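Local coordinates for Lmo0305 protein (Listeria monocytogenes, PDB 3PJ0) that carries covalently bound pyridoxal phosphate and has the architecture of the fold type I enzymes that depend on this cofactor, at residues S65-P70 against E227-K232; R81-R86 against D222-E227; D200-S205 against I217-D222. All coordinates share one frame; numbering follows the deposited sequence. Where two conformers were deposited one is given.

Interaction 1 (S65-P70 against E227-K232)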
# COMPACT_ATOMS: atom_id res chain seq x y z
N SER A 65 12.59 4.60 -16.94
CA SER A 65 11.61 5.10 -16.01
C SER A 65 11.39 4.13 -14.87
O SER A 65 11.93 3.01 -14.85
CB SER A 65 10.29 5.48 -16.71
OG SER A 65 9.64 4.38 -17.29
N ALA A 66 10.59 4.57 -13.91
CA ALA A 66 10.36 3.83 -12.68
C ALA A 66 8.99 4.16 -12.15
O ALA A 66 8.39 5.17 -12.53
CB ALA A 66 11.42 4.19 -11.61
N VAL A 67 8.51 3.28 -11.27
CA VAL A 67 7.23 3.46 -10.62
C VAL A 67 7.40 3.17 -9.14
O VAL A 67 7.99 2.14 -8.73
CB VAL A 67 6.10 2.58 -11.26
CG1 VAL A 67 6.56 1.19 -11.47
CG2 VAL A 67 4.80 2.64 -10.40
N PHE A 68 6.88 4.08 -8.33
CA PHE A 68 6.92 3.89 -6.90
C PHE A 68 5.76 2.99 -6.45
O PHE A 68 4.58 3.29 -6.69
CB PHE A 68 6.90 5.24 -6.16
CG PHE A 68 7.11 5.09 -4.67
CD1 PHE A 68 8.39 5.10 -4.16
CD2 PHE A 68 6.03 4.91 -3.80
CE1 PHE A 68 8.61 4.95 -2.79
CE2 PHE A 68 6.24 4.75 -2.44
CZ PHE A 68 7.53 4.75 -1.93
N PHE A 69 6.12 1.91 -5.75
CA PHE A 69 5.17 0.93 -5.23
C PHE A 69 5.10 0.87 -3.70
O PHE A 69 6.10 1.04 -3.04
CB PHE A 69 5.60 -0.47 -5.68
CG PHE A 69 5.05 -0.90 -7.04
CD1 PHE A 69 3.78 -1.45 -7.14
CD2 PHE A 69 5.82 -0.78 -8.20
CE1 PHE A 69 3.27 -1.86 -8.37
CE2 PHE A 69 5.31 -1.24 -9.46
CZ PHE A 69 4.04 -1.75 -9.53
N PRO A 70 3.91 0.60 -3.13
CA PRO A 70 3.87 0.47 -1.68
C PRO A 70 4.75 -0.68 -1.16
O PRO A 70 5.23 -0.62 -0.03
CB PRO A 70 2.39 0.19 -1.38
CG PRO A 70 1.78 -0.22 -2.70
CD PRO A 70 2.57 0.46 -3.74
N GLU A 227 3.11 -0.77 -18.31
CA GLU A 227 2.31 -1.96 -18.02
C GLU A 227 2.24 -2.18 -16.52
O GLU A 227 1.20 -2.57 -16.01
CB GLU A 227 2.87 -3.24 -18.68
CG GLU A 227 2.73 -3.29 -20.18
CD GLU A 227 3.18 -4.64 -20.74
OE1 GLU A 227 2.66 -5.69 -20.28
OE2 GLU A 227 4.05 -4.64 -21.62
N ALA A 228 3.34 -1.93 -15.82
CA ALA A 228 3.37 -2.12 -14.36
C ALA A 228 2.37 -1.21 -13.64
O ALA A 228 1.80 -1.59 -12.64
CB ALA A 228 4.78 -1.97 -13.78
N LYS A 229 2.14 -0.01 -14.18
CA LYS A 229 1.21 0.92 -13.58
C LYS A 229 -0.23 0.45 -13.71
O LYS A 229 -1.04 0.67 -12.81
CB LYS A 229 1.41 2.34 -14.15
CG LYS A 229 2.72 2.97 -13.73
CD LYS A 229 2.79 4.43 -14.10
CE LYS A 229 4.13 5.04 -13.78
NZ LYS A 229 4.10 6.54 -13.99
N ILE A 230 -0.55 -0.22 -14.81
CA ILE A 230 -1.87 -0.80 -14.98
C ILE A 230 -2.08 -1.90 -13.92
O ILE A 230 -3.11 -1.91 -13.24
CB ILE A 230 -2.08 -1.38 -16.38
CG1 ILE A 230 -1.97 -0.27 -17.42
CG2 ILE A 230 -3.45 -2.08 -16.45
CD1 ILE A 230 -2.18 -0.73 -18.85
N TRP A 231 -1.09 -2.76 -13.75
CA TRP A 231 -1.16 -3.83 -12.75
C TRP A 231 -1.21 -3.25 -11.34
O TRP A 231 -1.88 -3.80 -10.47
CB TRP A 231 0.03 -4.81 -12.88
CG TRP A 231 -0.11 -5.81 -13.99
CD1 TRP A 231 0.59 -5.83 -15.16
CD2 TRP A 231 -0.99 -6.94 -14.02
NE1 TRP A 231 0.16 -6.91 -15.93
CE2 TRP A 231 -0.78 -7.61 -15.23
CE3 TRP A 231 -1.92 -7.46 -13.11
CZ2 TRP A 231 -1.51 -8.77 -15.59
CZ3 TRP A 231 -2.63 -8.60 -13.47
CH2 TRP A 231 -2.42 -9.23 -14.69
N LYS A 232 -0.50 -2.15 -11.10
CA LYS A 232 -0.53 -1.48 -9.78
C LYS A 232 -1.99 -1.13 -9.37
O LYS A 232 -2.38 -1.33 -8.21
CB LYS A 232 0.35 -0.22 -9.73
CG LYS A 232 0.51 0.36 -8.30
CD LYS A 232 1.61 1.43 -8.13
CE LYS A 232 1.21 2.77 -8.71
NZ LYS A 232 2.22 3.84 -8.43
O HOH W 1 6.97 6.67 -14.23

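Interaction 2 (R81-R86 against D222-E227)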
# COMPACT_ATOMS: atom_id res chain seq x y z
N ARG A 81 4.96 -11.25 -14.11
CA ARG A 81 3.78 -11.36 -15.01
C ARG A 81 3.96 -10.63 -16.35
O ARG A 81 3.62 -11.15 -17.41
CB ARG A 81 2.49 -10.91 -14.30
CG ARG A 81 1.22 -10.95 -15.21
CD ARG A 81 0.92 -12.32 -15.78
NE ARG A 81 -0.21 -12.22 -16.70
CZ ARG A 81 -1.49 -12.30 -16.34
NH1 ARG A 81 -1.85 -12.57 -15.08
NH2 ARG A 81 -2.43 -12.13 -17.27
N ILE A 82 4.50 -9.41 -16.30
CA ILE A 82 4.73 -8.67 -17.52
C ILE A 82 5.67 -9.46 -18.44
O ILE A 82 5.37 -9.63 -19.63
CB ILE A 82 5.29 -7.28 -17.22
CG1 ILE A 82 4.26 -6.45 -16.46
CG2 ILE A 82 5.73 -6.53 -18.52
CD1 ILE A 82 4.80 -5.15 -15.82
N TRP A 83 6.79 -9.97 -17.91
CA TRP A 83 7.72 -10.75 -18.74
C TRP A 83 7.08 -12.06 -19.21
O TRP A 83 7.32 -12.47 -20.32
CB TRP A 83 9.06 -10.98 -18.06
CG TRP A 83 9.84 -9.72 -17.78
CD1 TRP A 83 10.36 -9.35 -16.59
CD2 TRP A 83 10.12 -8.65 -18.68
NE1 TRP A 83 10.96 -8.14 -16.68
CE2 TRP A 83 10.83 -7.67 -17.96
CE3 TRP A 83 9.85 -8.42 -20.05
CZ2 TRP A 83 11.28 -6.49 -18.54
CZ3 TRP A 83 10.28 -7.22 -20.62
CH2 TRP A 83 11.00 -6.28 -19.87
N ALA A 84 6.24 -12.70 -18.39
CA ALA A 84 5.55 -13.93 -18.80
C ALA A 84 4.63 -13.65 -20.00
O ALA A 84 4.57 -14.45 -20.97
CB ALA A 84 4.75 -14.53 -17.63
N ASP A 85 3.92 -12.53 -19.95
CA ASP A 85 3.07 -12.11 -21.05
C ASP A 85 3.85 -11.81 -22.33
O ASP A 85 3.42 -12.19 -23.40
CB ASP A 85 2.23 -10.90 -20.68
CG ASP A 85 1.06 -11.24 -19.75
OD1 ASP A 85 0.73 -12.44 -19.54
OD2 ASP A 85 0.46 -10.27 -19.25
N ARG A 86 4.98 -11.12 -22.23
CA ARG A 86 5.84 -10.82 -23.39
C ARG A 86 6.38 -12.09 -24.07
O ARG A 86 6.47 -12.16 -25.31
CB ARG A 86 7.07 -9.98 -22.99
CG ARG A 86 6.81 -8.60 -22.46
CD ARG A 86 6.16 -7.65 -23.47
NE ARG A 86 6.03 -6.35 -22.82
CZ ARG A 86 7.00 -5.43 -22.77
NH1 ARG A 86 8.17 -5.63 -23.37
NH2 ARG A 86 6.79 -4.31 -22.10
N ASP A 222 10.41 2.21 -20.48
CA ASP A 222 9.13 2.93 -20.48
C ASP A 222 7.92 2.01 -20.67
O ASP A 222 6.97 2.03 -19.88
CB ASP A 222 9.10 3.97 -21.61
CG ASP A 222 9.90 5.22 -21.31
OD1 ASP A 222 10.23 5.49 -20.14
OD2 ASP A 222 10.16 5.99 -22.27
N ASP A 223 7.98 1.19 -21.71
CA ASP A 223 6.84 0.28 -22.03
C ASP A 223 6.55 -0.69 -20.88
O ASP A 223 5.37 -0.92 -20.54
CB ASP A 223 7.07 -0.52 -23.29
CG ASP A 223 7.08 0.33 -24.54
OD1 ASP A 223 6.71 1.52 -24.49
OD2 ASP A 223 7.44 -0.23 -25.58
N PHE A 224 7.62 -1.24 -20.31
CA PHE A 224 7.52 -2.12 -19.13
C PHE A 224 6.86 -1.41 -17.93
O PHE A 224 5.94 -1.95 -17.33
CB PHE A 224 8.92 -2.66 -18.74
CG PHE A 224 8.97 -3.41 -17.43
CD1 PHE A 224 8.69 -4.77 -17.38
CD2 PHE A 224 9.36 -2.78 -16.25
CE1 PHE A 224 8.76 -5.47 -16.17
CE2 PHE A 224 9.40 -3.47 -15.02
CZ PHE A 224 9.09 -4.82 -14.99
N VAL A 225 7.34 -0.20 -17.60
CA VAL A 225 6.82 0.58 -16.47
C VAL A 225 5.36 0.97 -16.67
O VAL A 225 4.54 0.93 -15.72
CB VAL A 225 7.73 1.80 -16.15
CG1 VAL A 225 7.10 2.74 -15.10
CG2 VAL A 225 9.10 1.34 -15.69
N GLN A 226 4.99 1.26 -17.91
CA GLN A 226 3.61 1.62 -18.19
C GLN A 226 2.68 0.44 -17.95
O GLN A 226 1.60 0.61 -17.37
CB GLN A 226 3.48 2.19 -19.60
CG GLN A 226 4.20 3.54 -19.78
CD GLN A 226 3.96 4.55 -18.66
OE1 GLN A 226 2.84 4.73 -18.16
NE2 GLN A 226 5.02 5.26 -18.28
N GLU A 227 3.11 -0.77 -18.31
CA GLU A 227 2.31 -1.96 -18.02
C GLU A 227 2.24 -2.18 -16.52
O GLU A 227 1.20 -2.57 -16.01
CB GLU A 227 2.87 -3.24 -18.68
CG GLU A 227 2.73 -3.29 -20.18
CD GLU A 227 3.18 -4.64 -20.74
OE1 GLU A 227 2.66 -5.69 -20.28
OE2 GLU A 227 4.05 -4.64 -21.62
O HOH W 2 3.64 -7.89 -21.30
O HOH W 3 1.21 -7.69 -18.33

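Interaction 3 (D200-S205 against I217-D222)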
# COMPACT_ATOMS: atom_id res chain seq x y z
N ASP A 200 16.94 -6.68 -17.19
CA ASP A 200 15.81 -6.06 -17.87
C ASP A 200 14.99 -5.18 -16.92
O ASP A 200 14.47 -4.15 -17.33
CB ASP A 200 14.91 -7.15 -18.43
CG ASP A 200 15.54 -7.85 -19.57
OD1 ASP A 200 15.64 -7.21 -20.64
OD2 ASP A 200 15.97 -9.01 -19.43
N SER A 201 14.79 -5.65 -15.70
CA SER A 201 14.01 -4.89 -14.72
C SER A 201 14.64 -5.05 -13.35
O SER A 201 15.40 -5.98 -13.09
CB SER A 201 12.53 -5.33 -14.72
OG SER A 201 12.39 -6.73 -14.50
N VAL A 202 14.33 -4.11 -12.47
CA VAL A 202 14.87 -4.13 -11.11
C VAL A 202 13.90 -3.55 -10.09
O VAL A 202 13.21 -2.56 -10.35
CB VAL A 202 16.21 -3.37 -11.02
CG1 VAL A 202 16.12 -2.00 -11.72
CG2 VAL A 202 16.72 -3.25 -9.53
N TYR A 203 13.91 -4.17 -8.92
CA TYR A 203 13.18 -3.73 -7.76
C TYR A 203 14.19 -3.36 -6.67
O TYR A 203 15.14 -4.11 -6.44
CB TYR A 203 12.28 -4.86 -7.24
CG TYR A 203 12.18 -4.88 -5.73
CD1 TYR A 203 11.60 -3.82 -5.04
CD2 TYR A 203 12.68 -5.96 -5.00
CE1 TYR A 203 11.55 -3.81 -3.65
CE2 TYR A 203 12.58 -6.00 -3.61
CZ TYR A 203 12.03 -4.91 -2.93
OH TYR A 203 11.96 -4.95 -1.54
N VAL A 204 14.00 -2.18 -6.08
CA VAL A 204 14.80 -1.74 -4.93
C VAL A 204 13.87 -1.32 -3.75
O VAL A 204 12.76 -0.81 -3.95
CB VAL A 204 15.82 -0.59 -5.29
CG1 VAL A 204 16.87 -1.10 -6.27
CG2 VAL A 204 15.09 0.65 -5.83
N SER A 205 14.34 -1.53 -2.52
CA SER A 205 13.62 -1.16 -1.30
C SER A 205 14.20 0.09 -0.64
O SER A 205 15.40 0.40 -0.78
CB SER A 205 13.70 -2.30 -0.27
OG SER A 205 12.83 -2.03 0.84
N ILE A 217 10.72 0.79 -5.43
CA ILE A 217 10.75 1.30 -6.78
C ILE A 217 10.96 0.11 -7.69
O ILE A 217 11.77 -0.77 -7.40
CB ILE A 217 11.92 2.30 -7.04
CG1 ILE A 217 11.56 3.70 -6.61
CG2 ILE A 217 12.30 2.35 -8.56
CD1 ILE A 217 10.72 4.50 -7.62
N LEU A 218 10.19 0.07 -8.78
CA LEU A 218 10.38 -0.91 -9.86
C LEU A 218 10.78 -0.05 -11.07
O LEU A 218 10.07 0.92 -11.42
CB LEU A 218 9.12 -1.67 -10.17
CG LEU A 218 9.16 -2.71 -11.28
CD1 LEU A 218 10.06 -3.91 -10.93
CD2 LEU A 218 7.70 -3.19 -11.63
N ALA A 219 11.90 -0.42 -11.70
CA ALA A 219 12.41 0.34 -12.84
C ALA A 219 12.75 -0.54 -14.06
O ALA A 219 13.11 -1.73 -13.95
CB ALA A 219 13.66 1.16 -12.40
N GLY A 220 12.68 0.09 -15.24
CA GLY A 220 13.01 -0.58 -16.50
C GLY A 220 12.62 0.29 -17.67
O GLY A 220 12.58 1.50 -17.54
N ASN A 221 12.38 -0.31 -18.82
CA ASN A 221 12.00 0.46 -19.99
C ASN A 221 10.64 1.10 -19.78
O ASN A 221 9.82 0.58 -18.99
CB ASN A 221 11.95 -0.42 -21.24
CG ASN A 221 13.32 -0.82 -21.75
OD1 ASN A 221 14.35 -0.28 -21.32
ND2 ASN A 221 13.34 -1.75 -22.70
N ASP A 222 10.41 2.21 -20.48
CA ASP A 222 9.13 2.93 -20.48
C ASP A 222 7.92 2.01 -20.67
O ASP A 222 6.97 2.03 -19.88
CB ASP A 222 9.10 3.97 -21.61
CG ASP A 222 9.90 5.22 -21.31
OD1 ASP A 222 10.23 5.49 -20.14
OD2 ASP A 222 10.16 5.99 -22.27
O HOH W 4 12.74 -3.08 -19.25

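Interaction 1 (S65-P70 against E227-K232)
Lys232 lies across Phe69, its aliphatic chain over one face of the ring. CD stands 4.0 Å from the centroid of the Phe69 ring in a CH-pi contact, and CG comes within 3.5 Å of Phe69 CE1. A turn at chi3 (75°) in an otherwise extended chain then carries the amine past the ring to the strand backbone, where Lys232 NZ donates to Phe68 O at 3.0 Å. The donor sits 22° out of the carbonyl plane. The buried amine, probably charged, thereby gains a polar partner, while Val67 CG2 meets NZ tip to tip at 3.5 Å. Lysine suits the place because its methylenes pack like an aliphatic residue before the amine reaches the carbonyl. Lys229 runs alongside Val67 head to tail, with Lys229 CE 4.0 Å from Val67 CB, and a water links Lys229 NZ to Ala66 O. Small Ala228, one turn before Lys232, lets the helix approach Val67 and Phe69, Ala228 CB lying 4.3 Å from Val67 CG1. Helix 222-234 thereby packs on strand 65-69, an outermost strand of the mixed seven-stranded sheet, their local axes 14° from parallel. Such helix-on-sheet layering builds the large domain of fold type I pyridoxal-phosphate enzymes.

Interaction 2 (R81-R86 against D222-E227)
Glu227 of helix 222-234 reaches across Ile82 to Arg86, both on helix 72-87. The helices cross at 116°, their local axes 10.7 Å apart. Glu227 CB rests 3.9 Å from Ile82 CD1. With CG anti to the carbonyl carbon and the chain extended beyond it, the carboxylate is carried on past the isoleucine: Glu227 CD lies 3.9 Å and Glu227 OE1 3.6 Å from Ile82 CG2. OE1 accepts from two waters: one also donates to Ile82 O, the other to Asp85 OD2. OE2 makes the salt bridge. Arg86 grips this one oxygen side-on with two nitrogens, NE at 2.9 Å and NH2 at 2.8 Å from Glu227 OE2. NE is received by the syn lone pair, whereas NH2 arrives on the anti side, 35° out of the carboxylate plane; OE2 stays in the guanidinium plane.

Beneath this polar rim, Phe224 fills the interior. Its CD1 is 3.6 Å from Ile82 CG2, and its ring lies against one face of Trp83, the planes 15° apart but slid until they barely overlap. A flat ring suits this slot between isoleucine and indole, while Trp83 NE1 turns to Ser201 for its hydrogen bond. The contact thus joins an apolar floor to a charged lid: two arginine bonds on OE2 and two waters on OE1 probably keep Glu227 ionised, and the second water lies between it and Asp85, which is salt-bridged to Arg81.

Interaction 3 (D200-S205 against I217-D222)
Val202 pairs with Ala219 and Val204 with Ile217, each as an antiparallel hydrogen-bonded pair. Val202 N reaches Ala219 O at 3.1 Å, and Ala219 N returns to Val202 O at 2.8 Å; Val204 N to Ile217 O and Ile217 N to Val204 O are both 3.0 Å. On their face of the sheet, Val204 and Ile217 run alongside each other, with Val204 CG2 3.8 Å from Ile217 CB. The branched residues suit the extended backbone, and Ala219 keeps the layer thin where Leu61 of helix 48-61 packs on it. Tyr203 and Leu218, a non-hydrogen-bonded pair, point to the other face. Leu218 CG is anti to the backbone N (chi1 179°), and its CD1 comes 3.5 Å from Val202 O. At the ladder's end Gly220 CA passes 3.9 Å from Asp200 O, with a phi of 171° readily accepted without a side chain. A water then links Asp200 O to Asn221 N. Farther out, Ser201 OG bonds to His175 and Trp83; strands 173-178 and 65-69 flank the pair. The result is a beta hairpin whose connection carries Lys208, the pyridoxal-phosphate lysine; its second strand is the antiparallel one of the seven-stranded sheet characteristic of fold type I.

Overall arrangement
The three interactions cluster at one end of the seven-stranded sheet. Interaction 3 is a buried ladder within it; interaction 1 sets a helix against the neighbouring edge strand, also in the core; interaction 2, where that helix crosses helix 72-87, is only partly buried. Chemistry follows place: repeated main-chain bonds in interaction 3, aliphatic lysine chains ending on carbonyl or water in interaction 1, and a hydrated salt bridge above aromatic packing in interaction 2. Helix 222-234, which follows directly on strand 216-220, serves interactions 1 and 2, with Ala228, Lys229 and Lys232 facing the strand and Phe224 and Glu227 facing helix 72-87. Further contacts tie the three together: Val67 N to Leu218 O, Gly220 N to Ser65 O, and Phe224 packed on Ser201.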